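Local coordinates for conserved hypothetical protein (Pseudomonas aeruginosa PAO1, PDB 1TE5) that is of unknown function but is predicted to be a class-II glutamine amidotransferase, an Ntn-type enzyme that would release ammonia from glutamine for transfer to an acceptor, at residues T73-I78 with N171-D176; W179-C184 with G241-W246; S186-I191 with T236-G241. All coordinates share one frame; numbering follows the deposited sequence.

Interaction 1 of 3, residues T73-I78 with N171-D176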
loop_
_atom_site.group_PDB
_atom_site.type_symbol
_atom_site.label_atom_id
_atom_site.label_comp_id
_atom_site.label_asym_id
_atom_site.label_seq_id
_atom_site.Cartn_x
_atom_site.Cartn_y
_atom_site.Cartn_z
ATOM N N THR A 73 4.121 -4.657 -14.295
ATOM C CA THR A 73 5.163 -3.885 -13.619
ATOM C C THR A 73 5.360 -4.313 -12.164
ATOM O O THR A 73 4.451 -4.206 -11.333
ATOM C CB THR A 73 4.847 -2.367 -13.648
ATOM O OG1 THR A 73 4.503 -1.977 -14.984
ATOM C CG2 THR A 73 6.048 -1.553 -13.179
ATOM N N VAL A 74 6.574 -4.752 -11.859
ATOM C CA VAL A 74 6.922 -5.200 -10.522
ATOM C C VAL A 74 8.215 -4.554 -10.069
ATOM O O VAL A 74 9.182 -4.522 -10.814
ATOM C CB VAL A 74 7.120 -6.727 -10.501
ATOM C CG1 VAL A 74 7.591 -7.185 -9.118
ATOM C CG2 VAL A 74 5.835 -7.428 -10.902
ATOM N N ILE A 75 8.198 -3.977 -8.875
ATOM C CA ILE A 75 9.378 -3.358 -8.289
ATOM C C ILE A 75 9.508 -3.932 -6.883
ATOM O O ILE A 75 8.551 -3.915 -6.109
ATOM C CB ILE A 75 9.279 -1.804 -8.193
ATOM C CG1 ILE A 75 9.518 -1.158 -9.555
ATOM C CG2 ILE A 75 10.316 -1.261 -7.219
ATOM C CD1 ILE A 75 9.669 0.339 -9.484
ATOM N N GLY A 76 10.699 -4.411 -6.550
ATOM C CA GLY A 76 10.913 -4.977 -5.234
ATOM C C GLY A 76 12.335 -4.803 -4.749
ATOM O O GLY A 76 13.245 -4.484 -5.532
ATOM N N HIS A 77 12.520 -4.970 -3.445
ATOM C CA HIS A 77 13.833 -4.851 -2.825
ATOM C C HIS A 77 13.921 -5.906 -1.731
ATOM O O HIS A 77 13.234 -5.827 -0.715
ATOM C CB HIS A 77 14.016 -3.488 -2.183
ATOM C CG HIS A 77 15.419 -3.120 -1.798
ATOM N ND1 HIS A 77 16.411 -4.062 -1.628
ATOM C CD2 HIS A 77 15.994 -1.919 -1.547
ATOM C CE1 HIS A 77 17.536 -3.457 -1.291
ATOM N NE2 HIS A 77 17.311 -2.158 -1.236
ATOM N N ILE A 78 14.754 -6.912 -1.961
ATOM C CA ILE A 78 14.927 -8.008 -1.009
ATOM C C ILE A 78 16.237 -7.838 -0.237
ATOM O O ILE A 78 17.179 -7.207 -0.725
ATOM C CB ILE A 78 14.931 -9.366 -1.756
ATOM C CG1 ILE A 78 13.750 -9.438 -2.729
ATOM C CG2 ILE A 78 14.873 -10.530 -0.769
ATOM C CD1 ILE A 78 12.391 -9.265 -2.096
ATOM N N ASN A 171 21.602 2.924 -6.966
ATOM C CA ASN A 171 20.994 2.017 -7.924
ATOM C C ASN A 171 19.518 2.182 -7.590
ATOM O O ASN A 171 19.142 2.109 -6.414
ATOM C CB ASN A 171 21.449 0.581 -7.666
ATOM C CG ASN A 171 22.952 0.424 -7.772
ATOM O OD1 ASN A 171 23.521 0.546 -8.852
ATOM N ND2 ASN A 171 23.607 0.169 -6.644
ATOM N N ALA A 172 18.685 2.456 -8.589
ATOM C CA ALA A 172 17.270 2.665 -8.315
ATOM C C ALA A 172 16.315 2.172 -9.380
ATOM O O ALA A 172 16.693 1.974 -10.534
ATOM C CB ALA A 172 17.018 4.139 -8.038
ATOM N N LEU A 173 15.083 1.921 -8.956
ATOM C CA LEU A 173 14.014 1.484 -9.841
ATOM C C LEU A 173 12.839 2.407 -9.530
ATOM O O LEU A 173 12.483 2.604 -8.362
ATOM C CB LEU A 173 13.611 0.034 -9.561
ATOM C CG LEU A 173 14.669 -1.067 -9.607
ATOM C CD1 LEU A 173 14.000 -2.386 -9.279
ATOM C CD2 LEU A 173 15.351 -1.110 -10.969
ATOM N N ILE A 174 12.276 3.013 -10.569
ATOM C CA ILE A 174 11.143 3.921 -10.408
ATOM C C ILE A 174 10.088 3.578 -11.455
ATOM O O ILE A 174 10.420 3.188 -12.570
ATOM C CB ILE A 174 11.588 5.386 -10.559
ATOM C CG1 ILE A 174 12.738 5.671 -9.590
ATOM C CG2 ILE A 174 10.417 6.311 -10.280
ATOM C CD1 ILE A 174 13.470 6.947 -9.860
ATOM N N SER A 175 8.822 3.759 -11.104
ATOM C CA SER A 175 7.780 3.436 -12.035
ATOM C C SER A 175 6.515 4.173 -11.681
ATOM O O SER A 175 6.334 4.563 -10.526
ATOM C CB SER A 175 7.517 1.931 -12.012
ATOM O OG SER A 175 6.405 1.561 -12.805
ATOM N N ASP A 176 5.730 4.506 -12.687
ATOM C CA ASP A 176 4.430 5.105 -12.421
ATOM C C ASP A 176 3.319 4.098 -12.789
ATOM O O ASP A 176 2.138 4.452 -12.889
ATOM C CB ASP A 176 4.291 6.351 -13.307
ATOM C CG ASP A 176 3.919 6.094 -14.766
ATOM O OD1 ASP A 176 4.179 4.989 -15.287
ATOM O OD2 ASP A 176 3.370 7.022 -15.405
#

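Interaction 2 of 3, residues W179-C184 with G241-W246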
loop_
_atom_site.group_PDB
_atom_site.type_symbol
_atom_site.label_atom_id
_atom_site.label_comp_id
_atom_site.label_asym_id
_atom_site.label_seq_id
_atom_site.Cartn_x
_atom_site.Cartn_y
_atom_site.Cartn_z
ATOM N N TRP A 179 5.776 2.747 -17.347
ATOM C CA TRP A 179 7.175 2.511 -17.601
ATOM C C TRP A 179 7.911 2.181 -16.316
ATOM O O TRP A 179 7.438 2.471 -15.217
ATOM C CB TRP A 179 7.797 3.754 -18.241
ATOM C CG TRP A 179 7.359 5.033 -17.589
ATOM C CD1 TRP A 179 6.339 5.850 -17.990
ATOM C CD2 TRP A 179 7.886 5.607 -16.382
ATOM N NE1 TRP A 179 6.197 6.893 -17.102
ATOM C CE2 TRP A 179 7.133 6.765 -16.108
ATOM C CE3 TRP A 179 8.912 5.247 -15.502
ATOM C CZ2 TRP A 179 7.375 7.566 -14.997
ATOM C CZ3 TRP A 179 9.149 6.041 -14.396
ATOM C CH2 TRP A 179 8.383 7.185 -14.151
ATOM N N LEU A 180 9.106 1.638 -16.470
ATOM C CA LEU A 180 9.930 1.280 -15.339
ATOM C C LEU A 180 11.298 1.860 -15.596
ATOM O O LEU A 180 12.023 1.385 -16.462
ATOM C CB LEU A 180 9.999 -0.247 -15.211
ATOM C CG LEU A 180 10.875 -0.908 -14.145
ATOM C CD1 LEU A 180 10.872 -0.121 -12.864
ATOM C CD2 LEU A 180 10.353 -2.304 -13.904
ATOM N N PHE A 181 11.614 2.938 -14.893
ATOM C CA PHE A 181 12.895 3.605 -15.017
ATOM C C PHE A 181 13.942 2.866 -14.191
ATOM O O PHE A 181 13.725 2.538 -13.029
ATOM C CB PHE A 181 12.774 5.053 -14.550
ATOM C CG PHE A 181 14.051 5.837 -14.639
ATOM C CD1 PHE A 181 14.703 6.257 -13.486
ATOM C CD2 PHE A 181 14.586 6.181 -15.872
ATOM C CE1 PHE A 181 15.864 7.010 -13.557
ATOM C CE2 PHE A 181 15.753 6.938 -15.952
ATOM C CZ PHE A 181 16.391 7.352 -14.791
ATOM N N THR A 182 15.111 2.594 -14.788
ATOM C CA THR A 182 16.215 1.972 -14.027
ATOM C C THR A 182 17.426 2.901 -14.113
ATOM O O THR A 182 17.616 3.660 -15.071
ATOM C CB THR A 182 16.696 0.577 -14.520
ATOM O OG1 THR A 182 17.458 0.703 -15.725
ATOM C CG2 THR A 182 15.536 -0.300 -14.771
ATOM N N PHE A 183 18.224 2.854 -13.083
ATOM C CA PHE A 183 19.449 3.642 -12.972
ATOM C C PHE A 183 20.496 2.810 -12.251
ATOM O O PHE A 183 20.249 2.298 -11.160
ATOM C CB PHE A 183 19.229 4.959 -12.219
ATOM C CG PHE A 183 20.433 5.874 -12.234
ATOM C CD1 PHE A 183 20.656 6.726 -13.309
ATOM C CD2 PHE A 183 21.354 5.865 -11.189
ATOM C CE1 PHE A 183 21.775 7.549 -13.341
ATOM C CE2 PHE A 183 22.471 6.684 -11.214
ATOM C CZ PHE A 183 22.683 7.526 -12.291
ATOM N N CYS A 184 21.668 2.685 -12.861
ATOM C CA CYS A 184 22.753 1.911 -12.283
ATOM C C CYS A 184 23.921 2.786 -11.856
ATOM O O CYS A 184 24.328 3.697 -12.576
ATOM C CB CYS A 184 23.227 0.874 -13.290
ATOM S SG CYS A 184 24.762 0.072 -12.849
ATOM N N GLY A 241 26.292 4.786 -14.251
ATOM C CA GLY A 241 25.768 5.916 -15.006
ATOM C C GLY A 241 24.725 5.580 -16.053
ATOM O O GLY A 241 24.097 6.482 -16.626
ATOM N N GLU A 242 24.549 4.290 -16.317
ATOM C CA GLU A 242 23.587 3.843 -17.313
ATOM C C GLU A 242 22.160 3.709 -16.800
ATOM O O GLU A 242 21.895 3.084 -15.770
ATOM C CB GLU A 242 24.037 2.526 -17.946
ATOM C CG GLU A 242 25.460 2.575 -18.487
ATOM C CD GLU A 242 25.786 1.418 -19.414
ATOM O OE1 GLU A 242 25.133 0.356 -19.312
ATOM O OE2 GLU A 242 26.702 1.579 -20.252
ATOM N N TRP A 243 21.247 4.320 -17.539
ATOM C CA TRP A 243 19.839 4.281 -17.214
ATOM C C TRP A 243 19.112 3.668 -18.390
ATOM O O TRP A 243 19.618 3.667 -19.506
ATOM C CB TRP A 243 19.318 5.697 -16.949
ATOM C CG TRP A 243 19.546 6.673 -18.082
ATOM C CD1 TRP A 243 20.611 7.522 -18.232
ATOM C CD2 TRP A 243 18.677 6.924 -19.196
ATOM N NE1 TRP A 243 20.456 8.284 -19.363
ATOM C CE2 TRP A 243 19.279 7.934 -19.977
ATOM C CE3 TRP A 243 17.449 6.387 -19.611
ATOM C CZ2 TRP A 243 18.687 8.427 -21.149
ATOM C CZ3 TRP A 243 16.862 6.879 -20.779
ATOM C CH2 TRP A 243 17.484 7.885 -21.534
ATOM N N VAL A 244 17.942 3.103 -18.135
ATOM C CA VAL A 244 17.140 2.499 -19.186
ATOM C C VAL A 244 15.682 2.741 -18.840
ATOM O O VAL A 244 15.309 2.742 -17.669
ATOM C CB VAL A 244 17.380 0.967 -19.309
ATOM C CG1 VAL A 244 16.512 0.393 -20.403
ATOM C CG2 VAL A 244 18.838 0.663 -19.624
ATOM N N LEU A 245 14.878 3.057 -19.846
ATOM C CA LEU A 245 13.462 3.261 -19.615
ATOM C C LEU A 245 12.771 2.112 -20.306
ATOM O O LEU A 245 12.953 1.891 -21.513
ATOM C CB LEU A 245 12.972 4.598 -20.177
ATOM C CG LEU A 245 11.545 4.966 -19.746
ATOM C CD1 LEU A 245 11.445 5.004 -18.227
ATOM C CD2 LEU A 245 11.152 6.305 -20.335
ATOM N N TRP A 246 12.037 1.347 -19.508
ATOM C CA TRP A 246 11.300 0.196 -19.981
ATOM C C TRP A 246 9.829 0.526 -20.028
ATOM O O TRP A 246 9.368 1.462 -19.381
ATOM C CB TRP A 246 11.504 -0.984 -19.030
ATOM C CG TRP A 246 12.902 -1.429 -18.944
ATOM C CD1 TRP A 246 13.841 -1.027 -18.039
ATOM C CD2 TRP A 246 13.550 -2.352 -19.817
ATOM N NE1 TRP A 246 15.037 -1.643 -18.298
ATOM C CE2 TRP A 246 14.888 -2.466 -19.385
ATOM C CE3 TRP A 246 13.131 -3.097 -20.928
ATOM C CZ2 TRP A 246 15.819 -3.302 -20.027
ATOM C CZ3 TRP A 246 14.056 -3.930 -21.568
ATOM C CH2 TRP A 246 15.385 -4.023 -21.111
HETATM O O HOH W 1 17.457 -1.707 -17.118
#

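Interaction 3 of 3, residues S186-I191 with T236-G241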
loop_
_atom_site.group_PDB
_atom_site.type_symbol
_atom_site.label_atom_id
_atom_site.label_comp_id
_atom_site.label_asym_id
_atom_site.label_seq_id
_atom_site.Cartn_x
_atom_site.Cartn_y
_atom_site.Cartn_z
ATOM N N SER A 186 26.258 1.169 -9.145
ATOM C CA SER A 186 27.139 0.094 -8.719
ATOM C C SER A 186 26.979 -1.056 -9.702
ATOM O O SER A 186 27.808 -1.254 -10.589
ATOM C CB SER A 186 26.738 -0.353 -7.309
ATOM O OG SER A 186 27.611 -1.351 -6.805
ATOM N N LYS A 187 25.903 -1.813 -9.537
ATOM C CA LYS A 187 25.618 -2.928 -10.414
ATOM C C LYS A 187 24.127 -3.155 -10.542
ATOM O O LYS A 187 23.365 -2.977 -9.589
ATOM C CB LYS A 187 26.304 -4.208 -9.932
ATOM C CG LYS A 187 26.175 -4.493 -8.443
ATOM C CD LYS A 187 26.461 -5.958 -8.095
ATOM C CE LYS A 187 27.804 -6.464 -8.626
ATOM N NZ LYS A 187 27.796 -6.798 -10.086
ATOM N N LEU A 188 23.726 -3.545 -11.744
ATOM C CA LEU A 188 22.337 -3.819 -12.080
ATOM C C LEU A 188 22.409 -4.609 -13.382
ATOM O O LEU A 188 23.357 -4.463 -14.144
ATOM C CB LEU A 188 21.584 -2.503 -12.293
ATOM C CG LEU A 188 20.062 -2.569 -12.330
ATOM C CD1 LEU A 188 19.537 -3.011 -10.968
ATOM C CD2 LEU A 188 19.516 -1.206 -12.707
ATOM N N ALA A 189 21.431 -5.461 -13.630
ATOM C CA ALA A 189 21.436 -6.261 -14.842
ATOM C C ALA A 189 20.011 -6.557 -15.289
ATOM O O ALA A 189 19.056 -6.320 -14.541
ATOM C CB ALA A 189 22.191 -7.565 -14.588
ATOM N N TYR A 190 19.861 -7.094 -16.497
ATOM C CA TYR A 190 18.537 -7.425 -17.008
ATOM C C TYR A 190 18.566 -8.502 -18.081
ATOM O O TYR A 190 19.625 -8.861 -18.590
ATOM C CB TYR A 190 17.846 -6.166 -17.556
ATOM C CG TYR A 190 18.542 -5.520 -18.743
ATOM C CD1 TYR A 190 18.277 -5.946 -20.050
ATOM C CD2 TYR A 190 19.449 -4.472 -18.560
ATOM C CE1 TYR A 190 18.900 -5.343 -21.148
ATOM C CE2 TYR A 190 20.075 -3.860 -19.655
ATOM C CZ TYR A 190 19.793 -4.301 -20.944
ATOM O OH TYR A 190 20.403 -3.691 -22.023
ATOM N N ILE A 191 17.396 -9.046 -18.384
ATOM C CA ILE A 191 17.263 -10.047 -19.430
ATOM C C ILE A 191 15.849 -10.026 -20.003
ATOM O O ILE A 191 14.869 -10.159 -19.266
ATOM C CB ILE A 191 17.628 -11.476 -18.951
ATOM C CG1 ILE A 191 17.576 -12.444 -20.139
ATOM C CG2 ILE A 191 16.676 -11.947 -17.852
ATOM C CD1 ILE A 191 18.086 -13.820 -19.826
ATOM N N THR A 236 22.309 -8.939 -19.720
ATOM C CA THR A 236 23.124 -7.792 -20.057
ATOM C C THR A 236 23.476 -7.077 -18.753
ATOM O O THR A 236 22.610 -6.860 -17.901
ATOM C CB THR A 236 22.353 -6.850 -20.993
ATOM O OG1 THR A 236 22.081 -7.525 -22.228
ATOM C CG2 THR A 236 23.148 -5.597 -21.269
ATOM N N LEU A 237 24.756 -6.766 -18.568
ATOM C CA LEU A 237 25.197 -6.074 -17.365
ATOM C C LEU A 237 25.303 -4.567 -17.590
ATOM O O LEU A 237 25.866 -4.108 -18.588
ATOM C CB LEU A 237 26.536 -6.636 -16.879
ATOM C CG LEU A 237 26.603 -8.141 -16.572
ATOM C CD1 LEU A 237 27.981 -8.514 -16.054
ATOM C CD2 LEU A 237 25.553 -8.521 -15.555
ATOM N N GLN A 238 24.705 -3.805 -16.687
ATOM C CA GLN A 238 24.730 -2.355 -16.767
ATOM C C GLN A 238 25.944 -1.781 -16.038
ATOM O O GLN A 238 26.384 -2.316 -15.013
ATOM C CB GLN A 238 23.446 -1.756 -16.181
ATOM C CG GLN A 238 22.181 -2.035 -16.979
ATOM C CD GLN A 238 20.956 -1.367 -16.382
ATOM O OE1 GLN A 238 19.919 -2.000 -16.208
ATOM N NE2 GLN A 238 21.068 -0.081 -16.072
ATOM N N GLN A 239 26.490 -0.701 -16.593
ATOM C CA GLN A 239 27.646 -0.009 -16.023
ATOM C C GLN A 239 27.193 1.229 -15.245
ATOM O O GLN A 239 26.055 1.680 -15.370
ATOM C CB GLN A 239 28.579 0.452 -17.143
ATOM C CG GLN A 239 28.912 -0.603 -18.178
ATOM C CD GLN A 239 29.233 0.008 -19.531
ATOM O OE1 GLN A 239 28.818 -0.507 -20.573
ATOM N NE2 GLN A 239 29.952 1.130 -19.522
ATOM N N SER A 240 28.122 1.806 -14.499
ATOM C CA SER A 240 27.851 2.998 -13.716
ATOM C C SER A 240 27.404 4.151 -14.621
ATOM O O SER A 240 28.037 4.432 -15.647
ATOM C CB SER A 240 29.112 3.384 -12.936
ATOM O OG SER A 240 28.903 4.496 -12.083
ATOM N N GLY A 241 26.292 4.786 -14.251
ATOM C CA GLY A 241 25.768 5.916 -15.006
ATOM C C GLY A 241 24.725 5.580 -16.053
ATOM O O GLY A 241 24.097 6.482 -16.626
HETATM O O HOH W 2 26.222 -4.338 -13.366
#

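Interaction 1 of 3, residues T73-I78 with N171-D176
T73 sets its methyl CG2 against the hydroxyl of S175, with CG2 3.2 Å from OG. CG2 stands anti to the backbone N, and this points the methyl across the gap. The other branch, OG1, bonds to the carbonyl of G177. V74 turns to the opposite face of its sheet, beside M7 and F40.

I75 carries most of the contact. Its CD1 lies over the backbone of 173-175, 3.7 Å from S175 CB and 3.8 Å from L173 O. The same methyl is 4.0 Å from L173 CB. A nearly straight outer chain (chi2 -170°) gives it this reach.

The two strands belong to different sheets. Their axes pass 8.0 Å apart at 147°, so this is face-to-face packing of two antiparallel layers, as in the beta-sandwich of the Ntn-hydrolase fold. T104, A106 and L180 also surround I75 from the second sheet.

S175 OG is bonded to W179 O and G177 N. Its polar needs are thus met within its own hairpin, and it can face a methyl. Between the two segments the layers meet through methyl groups against side chains and backbone, and the T73 to G177 bond adds a polar tie at one end.

Interaction 2 of 3, residues W179-C184 with G241-W246
T182 lays its methyl CG2 at the indole edge of W246, 3.8 Å from CD1. Its hydroxyl OG1 sits between the backbone N and the carbonyl carbon (chi1 74°). There it shares a water with W246: the water accepts from NE1 at 2.7 Å and lies 2.8 Å from T182 OG1. The carbonyl O of L180 also meets the W246 ring in its plane, 3.4 Å from CD1. One face of the same ring takes V244 CG1, so the indole is fixed at both edge and face. L180, T182, V244 and W246 lie on one face of the sheet; L180, T182 and W246 reach I224 of strand 220-225.

The two segments are neighbouring antiparallel strands in the second sheet of the Ntn-type sandwich. L180 with W246 and T182 with V244 are hydrogen-bonded pairs. F181 with L245 and F183 with W243 are the non-hydrogen-bonded pairs. The ladder runs past the strand ends, where C184 N bonds to E242 O and G241 N to C184 O.

Aromatic rings crowd the other face. F181 brings CE2 to 3.9 Å from W243 CB, and F183 reaches that same CB from its CD1 at 4.0 Å. L245 CD1 lies at the F181 ring edge, near its plane, and is 3.7 Å from W179 CE3. Helix 150-165 packs on this side, with V150 against W179 and L245, and C161 against F183.

Interaction 3 of 3, residues S186-I191 with T236-G241
Strands 188-191 and 236-238 run antiparallel, their axes 4.8 Å apart at 153°. Y190 and T236 form a hydrogen-bonded pair: T236 N gives to Y190 O at 2.9 Å, and Y190 N to T236 O. A189 and L237 follow as a non-hydrogen-bonded pair. Beyond them Q238 N bonds to L188 O at 3.0 Å. Near that end a water accepts from L188 N and donates to Q238 O.

Strand 236-238 is an outermost strand of the seven-stranded sheet. It flanks 188-194, whose other neighbour is 220-225. This is one layer of the Ntn-type sandwich.

T236 CB sits over one face of the Y190 ring in a CH-pi contact, 3.9 Å from the ring centroid. T236 CG2 reaches on to Y190 OH at 3.4 Å. A chi1 of 63° holds the ring between its backbone N and carbonyl carbon, beside T236. Q238 comes to the ring edge instead, its OE1 3.4 Å from Y190 CD2. Its amide plane is turned 63° from the ring. The extended Q238 chain lies alongside L188, with OE1 3.6 Å from CD2. On the other face A189 CB packs on L237 CD2 at 3.6 Å. W246 meets Y190 edge-to-face.

From the N terminus, strand 73-78 comes first. Interaction 1 closes a long loop that holds helices 128-143 and 150-165 and strands 94-98 and 101-108, and packs one sheet on the other. A tight turn then leads from 171-175 into 180-183, so interactions 1 and 2 follow in series and meet through I174 and F181. Interaction 3 is nested inside the loop closed by interaction 2. The chain passes from 180-183 in one sheet to 188-194 in the other, and returns from 236-238 to 243-247 through G241, which belongs to interactions 2 and 3 alike. These two crossings run side by side. N171 bonds to S186, linking interactions 1 and 3.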